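Local coordinates for DUF6836 domain-containing protein (PDB 4PW1) that is of unknown function but folds as a nine-stranded antiparallel beta sheet surrounded by alpha-helices, at residues B[173-185]-B[197-209]. Numbering follows the deposited sequence.
Sequences AFYMFFMRCQMLS and IGDNLYTIWELVL
Phe178 reaches across to helix 198-209, and its ring fits among Ile204, Trp205 and Val208. From CB the side chain leaves with CG anti to the carbonyl carbon (chi1 -65°), which carries the ring over to the partner helix. Out on the ring, CE1 meets Ile204 CG2 at 3.6 Å and CZ meets Val208 CG2 at 3.8 Å, both methyls lying at the ring edge. CE2, on the other flank, comes 4.3 Å from Trp205 CD1: the indole turns its edge to a face of Phe178, the planes at 64°, while its NE1 hydrogen-bonds Pro143 O. One turn earlier, Phe174 CD1 packs on Val208 CG1 at 3.7 Å. Further along, Cys181 CB sits 3.5 Å from Leu201 CD2, and its SG touches Ile197 CD1. The helices draw together towards Ser185, whose OG lies 3.5 Å from Gly198 CA and hydrogen-bonds Asp195 OD2; OD1 of that carboxylate accepts hydrogen bonds from the backbone N of Ile197 and of Gly198. Phe177, Ile204 and Val208 also touch strand 233-239, tying the apolar seam to the sheet. This is an antiparallel helical hairpin, its two segments at 163° N to C, packed against the antiparallel sheet of an alpha+beta fold.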
loop_
_atom_site.group_PDB
_atom_site.type_symbol
_atom_site.label_atom_id
_atom_site.label_comp_id
_atom_site.label_asym_id
_atom_site.label_seq_id
_atom_site.Cartn_x
_atom_site.Cartn_y
_atom_site.Cartn_z
ATOM N N ALA B 173 -19.455 15.929 3.343
ATOM C CA ALA B 173 -18.185 15.555 3.964
ATOM C C ALA B 173 -17.031 16.511 3.577
ATOM O O ALA B 173 -16.103 16.761 4.389
ATOM C CB ALA B 173 -17.820 14.110 3.607
ATOM N N PHE B 174 -17.072 17.030 2.349
ATOM C CA PHE B 174 -16.004 17.888 1.842
ATOM C C PHE B 174 -16.106 19.228 2.533
ATOM O O PHE B 174 -15.123 19.682 3.079
ATOM C CB PHE B 174 -16.027 17.999 0.308
ATOM C CG PHE B 174 -15.725 16.705 -0.380
ATOM C CD1 PHE B 174 -14.420 16.306 -0.574
ATOM C CD2 PHE B 174 -16.750 15.844 -0.761
ATOM C CE1 PHE B 174 -14.123 15.108 -1.173
ATOM C CE2 PHE B 174 -16.457 14.624 -1.351
ATOM C CZ PHE B 174 -15.132 14.242 -1.552
ATOM N N TYR B 175 -17.308 19.812 2.563
ATOM C CA TYR B 175 -17.508 21.080 3.262
ATOM C C TYR B 175 -17.091 20.989 4.729
ATOM O O TYR B 175 -16.444 21.905 5.250
ATOM C CB TYR B 175 -18.956 21.557 3.174
ATOM C CG TYR B 175 -19.457 21.934 1.807
ATOM C CD1 TYR B 175 -18.581 22.331 0.780
ATOM C CD2 TYR B 175 -20.825 21.972 1.545
ATOM C CE1 TYR B 175 -19.067 22.719 -0.466
ATOM C CE2 TYR B 175 -21.326 22.360 0.304
ATOM C CZ TYR B 175 -20.449 22.740 -0.706
ATOM O OH TYR B 175 -20.936 23.098 -1.953
HETATM N N MSE B 176 -17.453 19.892 5.405
HETATM C CA MSE B 176 -17.166 19.771 6.826
HETATM C C MSE B 176 -15.682 19.679 7.052
HETATM O O MSE B 176 -15.123 20.311 7.989
HETATM C CB MSE B 176 -17.787 18.532 7.458
HETATM C CG MSE B 176 -19.297 18.685 7.510
HETATM SE SE MSE B 176 -20.090 17.111 8.430
HETATM C CE MSE B 176 -19.398 15.466 7.529
ATOM N N PHE B 177 -15.021 18.884 6.219
ATOM C CA PHE B 177 -13.579 18.703 6.382
ATOM C C PHE B 177 -12.827 20.009 6.076
ATOM O O PHE B 177 -11.965 20.415 6.827
ATOM C CB PHE B 177 -13.076 17.588 5.492
ATOM C CG PHE B 177 -11.580 17.401 5.558
ATOM C CD1 PHE B 177 -10.986 16.859 6.685
ATOM C CD2 PHE B 177 -10.783 17.817 4.512
ATOM C CE1 PHE B 177 -9.608 16.720 6.752
ATOM C CE2 PHE B 177 -9.416 17.672 4.555
ATOM C CZ PHE B 177 -8.833 17.114 5.683
ATOM N N PHE B 178 -13.162 20.688 4.992
ATOM C CA PHE B 178 -12.485 21.970 4.689
ATOM C C PHE B 178 -12.709 23.027 5.755
ATOM O O PHE B 178 -11.793 23.797 6.089
ATOM C CB PHE B 178 -12.899 22.497 3.310
ATOM C CG PHE B 178 -12.460 21.612 2.185
ATOM C CD1 PHE B 178 -11.256 20.979 2.231
ATOM C CD2 PHE B 178 -13.274 21.388 1.102
ATOM C CE1 PHE B 178 -10.859 20.124 1.211
ATOM C CE2 PHE B 178 -12.859 20.567 0.067
ATOM C CZ PHE B 178 -11.656 19.951 0.122
HETATM N N MSE B 179 -13.910 23.063 6.302
HETATM C CA MSE B 179 -14.239 24.055 7.348
HETATM C C MSE B 179 -13.418 23.759 8.582
HETATM O O MSE B 179 -12.899 24.670 9.210
HETATM C CB MSE B 179 -15.707 23.988 7.757
HETATM C CG MSE B 179 -16.617 24.721 6.772
HETATM SE SE MSE B 179 -18.525 24.250 7.083
HETATM C CE MSE B 179 -18.393 24.245 9.070
ATOM N N ARG B 180 -13.279 22.480 8.941
ATOM C CA ARG B 180 -12.409 22.132 10.083
ATOM C C ARG B 180 -10.953 22.528 9.841
ATOM O O ARG B 180 -10.290 23.121 10.729
ATOM C CB ARG B 180 -12.507 20.653 10.451
ATOM C CG ARG B 180 -13.835 20.290 11.087
ATOM C CD ARG B 180 -13.928 18.783 11.248
ATOM N NE ARG B 180 -15.155 18.357 11.915
ATOM C CZ ARG B 180 -15.358 18.358 13.226
ATOM N NH1 ARG B 180 -14.433 18.783 14.079
ATOM N NH2 ARG B 180 -16.527 17.948 13.694
ATOM N N CYS B 181 -10.446 22.250 8.642
ATOM C CA CYS B 181 -9.071 22.660 8.290
ATOM C C CYS B 181 -8.840 24.178 8.422
ATOM O O CYS B 181 -7.844 24.617 9.016
ATOM C CB CYS B 181 -8.692 22.185 6.882
ATOM S SG CYS B 181 -8.491 20.368 6.730
ATOM N N GLN B 182 -9.772 24.949 7.875
ATOM C CA GLN B 182 -9.759 26.413 7.955
ATOM C C GLN B 182 -9.835 26.885 9.415
ATOM O O GLN B 182 -9.124 27.812 9.818
ATOM C CB GLN B 182 -10.953 26.970 7.154
ATOM C CG GLN B 182 -11.013 28.510 7.097
ATOM C CD GLN B 182 -9.819 29.063 6.366
ATOM O OE1 GLN B 182 -9.599 28.722 5.199
ATOM N NE2 GLN B 182 -8.960 29.793 7.080
HETATM N N MSE B 183 -10.700 26.258 10.218
HETATM C CA MSE B 183 -10.818 26.641 11.631
HETATM C C MSE B 183 -9.513 26.390 12.335
HETATM O O MSE B 183 -9.111 27.172 13.179
HETATM C CB MSE B 183 -11.882 25.876 12.424
HETATM C CG MSE B 183 -13.273 26.350 12.085
HETATM SE SE MSE B 183 -14.617 25.174 12.926
HETATM C CE MSE B 183 -13.696 25.067 14.684
ATOM N N LEU B 184 -8.854 25.265 12.051
ATOM C CA LEU B 184 -7.553 24.999 12.690
ATOM C C LEU B 184 -6.523 26.077 12.373
ATOM O O LEU B 184 -5.818 26.574 13.275
ATOM C CB LEU B 184 -7.028 23.629 12.284
ATOM C CG LEU B 184 -5.631 23.259 12.785
ATOM C CD1 LEU B 184 -5.552 23.293 14.302
ATOM C CD2 LEU B 184 -5.249 21.906 12.259
ATOM N N SER B 185 -6.412 26.427 11.094
ATOM C CA SER B 185 -5.501 27.473 10.683
ATOM C C SER B 185 -5.836 28.803 11.400
ATOM O O SER B 185 -4.940 29.467 11.943
ATOM C CB SER B 185 -5.581 27.663 9.159
ATOM O OG SER B 185 -4.791 28.768 8.745
ATOM N N ILE B 197 -0.916 24.184 9.030
ATOM C CA ILE B 197 -1.870 23.748 8.001
ATOM C C ILE B 197 -2.237 24.813 6.935
ATOM O O ILE B 197 -2.597 24.474 5.803
ATOM C CB ILE B 197 -3.156 23.129 8.623
ATOM C CG1 ILE B 197 -3.866 22.315 7.521
ATOM C CG2 ILE B 197 -4.080 24.186 9.266
ATOM C CD1 ILE B 197 -4.889 21.323 8.008
ATOM N N GLY B 198 -2.139 26.096 7.296
ATOM C CA GLY B 198 -2.625 27.221 6.424
ATOM C C GLY B 198 -2.024 27.249 5.050
ATOM O O GLY B 198 -2.730 27.444 4.041
ATOM N N ASP B 199 -0.730 26.955 4.988
ATOM C CA ASP B 199 -0.026 26.909 3.704
ATOM C C ASP B 199 -0.484 25.773 2.809
ATOM O O ASP B 199 -0.225 25.814 1.588
ATOM C CB ASP B 199 1.502 26.816 3.898
ATOM C CG ASP B 199 2.124 28.110 4.396
ATOM O OD1 ASP B 199 1.416 29.086 4.507
ATOM O OD2 ASP B 199 3.334 28.145 4.694
ATOM N N ASN B 200 -1.124 24.739 3.386
ATOM C CA ASN B 200 -1.597 23.588 2.610
ATOM C C ASN B 200 -3.068 23.623 2.161
ATOM O O ASN B 200 -3.504 22.769 1.364
ATOM C CB ASN B 200 -1.306 22.295 3.402
ATOM C CG ASN B 200 0.166 21.967 3.447
ATOM O OD1 ASN B 200 0.954 22.466 2.624
ATOM N ND2 ASN B 200 0.555 21.113 4.419
ATOM N N LEU B 201 -3.821 24.621 2.650
ATOM C CA LEU B 201 -5.277 24.654 2.463
ATOM C C LEU B 201 -5.664 24.798 1.001
ATOM O O LEU B 201 -6.549 24.080 0.512
ATOM C CB LEU B 201 -5.939 25.788 3.285
ATOM C CG LEU B 201 -5.806 25.716 4.798
ATOM C CD1 LEU B 201 -6.423 26.973 5.419
ATOM C CD2 LEU B 201 -6.478 24.459 5.313
ATOM N N TYR B 202 -5.027 25.723 0.299
ATOM C CA TYR B 202 -5.330 25.896 -1.115
ATOM C C TYR B 202 -5.053 24.570 -1.876
ATOM O O TYR B 202 -5.851 24.128 -2.690
ATOM C CB TYR B 202 -4.545 27.062 -1.739
ATOM C CG TYR B 202 -4.842 27.157 -3.202
ATOM C CD1 TYR B 202 -5.962 27.832 -3.654
ATOM C CD2 TYR B 202 -4.059 26.483 -4.130
ATOM C CE1 TYR B 202 -6.297 27.842 -4.999
ATOM C CE2 TYR B 202 -4.388 26.470 -5.479
ATOM C CZ TYR B 202 -5.506 27.147 -5.900
ATOM O OH TYR B 202 -5.839 27.183 -7.222
ATOM N N THR B 203 -3.910 23.946 -1.627
ATOM C CA THR B 203 -3.559 22.741 -2.377
ATOM C C THR B 203 -4.592 21.631 -2.148
ATOM O O THR B 203 -5.003 20.952 -3.074
ATOM C CB THR B 203 -2.177 22.227 -1.965
ATOM O OG1 THR B 203 -1.220 23.213 -2.286
ATOM C CG2 THR B 203 -1.796 20.927 -2.698
ATOM N N ILE B 204 -5.033 21.481 -0.917
ATOM C CA ILE B 204 -6.005 20.451 -0.603
ATOM C C ILE B 204 -7.313 20.708 -1.357
ATOM O O ILE B 204 -7.882 19.808 -2.000
ATOM C CB ILE B 204 -6.228 20.383 0.939
ATOM C CG1 ILE B 204 -4.950 19.884 1.630
ATOM C CG2 ILE B 204 -7.363 19.463 1.273
ATOM C CD1 ILE B 204 -4.944 20.147 3.129
ATOM N N TRP B 205 -7.777 21.954 -1.294
ATOM C CA TRP B 205 -8.983 22.330 -1.981
ATOM C C TRP B 205 -8.870 22.130 -3.478
ATOM O O TRP B 205 -9.778 21.559 -4.117
ATOM C CB TRP B 205 -9.265 23.787 -1.621
ATOM C CG TRP B 205 -10.435 24.413 -2.198
ATOM C CD1 TRP B 205 -11.721 24.355 -1.726
ATOM C CD2 TRP B 205 -10.464 25.221 -3.361
ATOM N NE1 TRP B 205 -12.545 25.129 -2.519
ATOM C CE2 TRP B 205 -11.796 25.662 -3.534
ATOM C CE3 TRP B 205 -9.487 25.678 -4.255
ATOM C CZ2 TRP B 205 -12.153 26.542 -4.559
ATOM C CZ3 TRP B 205 -9.867 26.498 -5.314
ATOM C CH2 TRP B 205 -11.180 26.922 -5.450
ATOM N N GLU B 206 -7.766 22.609 -4.051
ATOM C CA GLU B 206 -7.567 22.535 -5.483
ATOM C C GLU B 206 -7.489 21.070 -5.991
ATOM O O GLU B 206 -7.990 20.754 -7.071
ATOM C CB GLU B 206 -6.307 23.280 -5.914
ATOM C CG GLU B 206 -6.129 23.364 -7.423
ATOM C CD GLU B 206 -4.777 23.909 -7.810
ATOM O OE1 GLU B 206 -3.826 23.166 -7.525
ATOM O OE2 GLU B 206 -4.645 25.064 -8.354
ATOM N N LEU B 207 -6.851 20.195 -5.236
ATOM C CA LEU B 207 -6.821 18.807 -5.647
ATOM C C LEU B 207 -8.202 18.196 -5.727
ATOM O O LEU B 207 -8.542 17.532 -6.737
ATOM C CB LEU B 207 -6.022 17.979 -4.686
ATOM C CG LEU B 207 -4.536 18.129 -4.902
ATOM C CD1 LEU B 207 -3.836 17.562 -3.678
ATOM C CD2 LEU B 207 -4.113 17.461 -6.196
ATOM N N VAL B 208 -9.030 18.452 -4.722
ATOM C CA VAL B 208 -10.369 17.891 -4.755
ATOM C C VAL B 208 -11.176 18.507 -5.908
ATOM O O VAL B 208 -12.022 17.850 -6.544
ATOM C CB VAL B 208 -11.082 18.062 -3.405
ATOM C CG1 VAL B 208 -12.512 17.548 -3.470
ATOM C CG2 VAL B 208 -10.342 17.310 -2.352
ATOM N N LEU B 209 -10.918 19.778 -6.199
ATOM C CA LEU B 209 -11.696 20.463 -7.212
ATOM C C LEU B 209 -11.315 20.022 -8.603
ATOM O O LEU B 209 -12.174 19.917 -9.475
ATOM C CB LEU B 209 -11.452 21.970 -7.099
ATOM C CG LEU B 209 -12.160 22.878 -8.069
ATOM C CD1 LEU B 209 -13.656 22.819 -7.871
ATOM C CD2 LEU B 209 -11.660 24.313 -7.891
#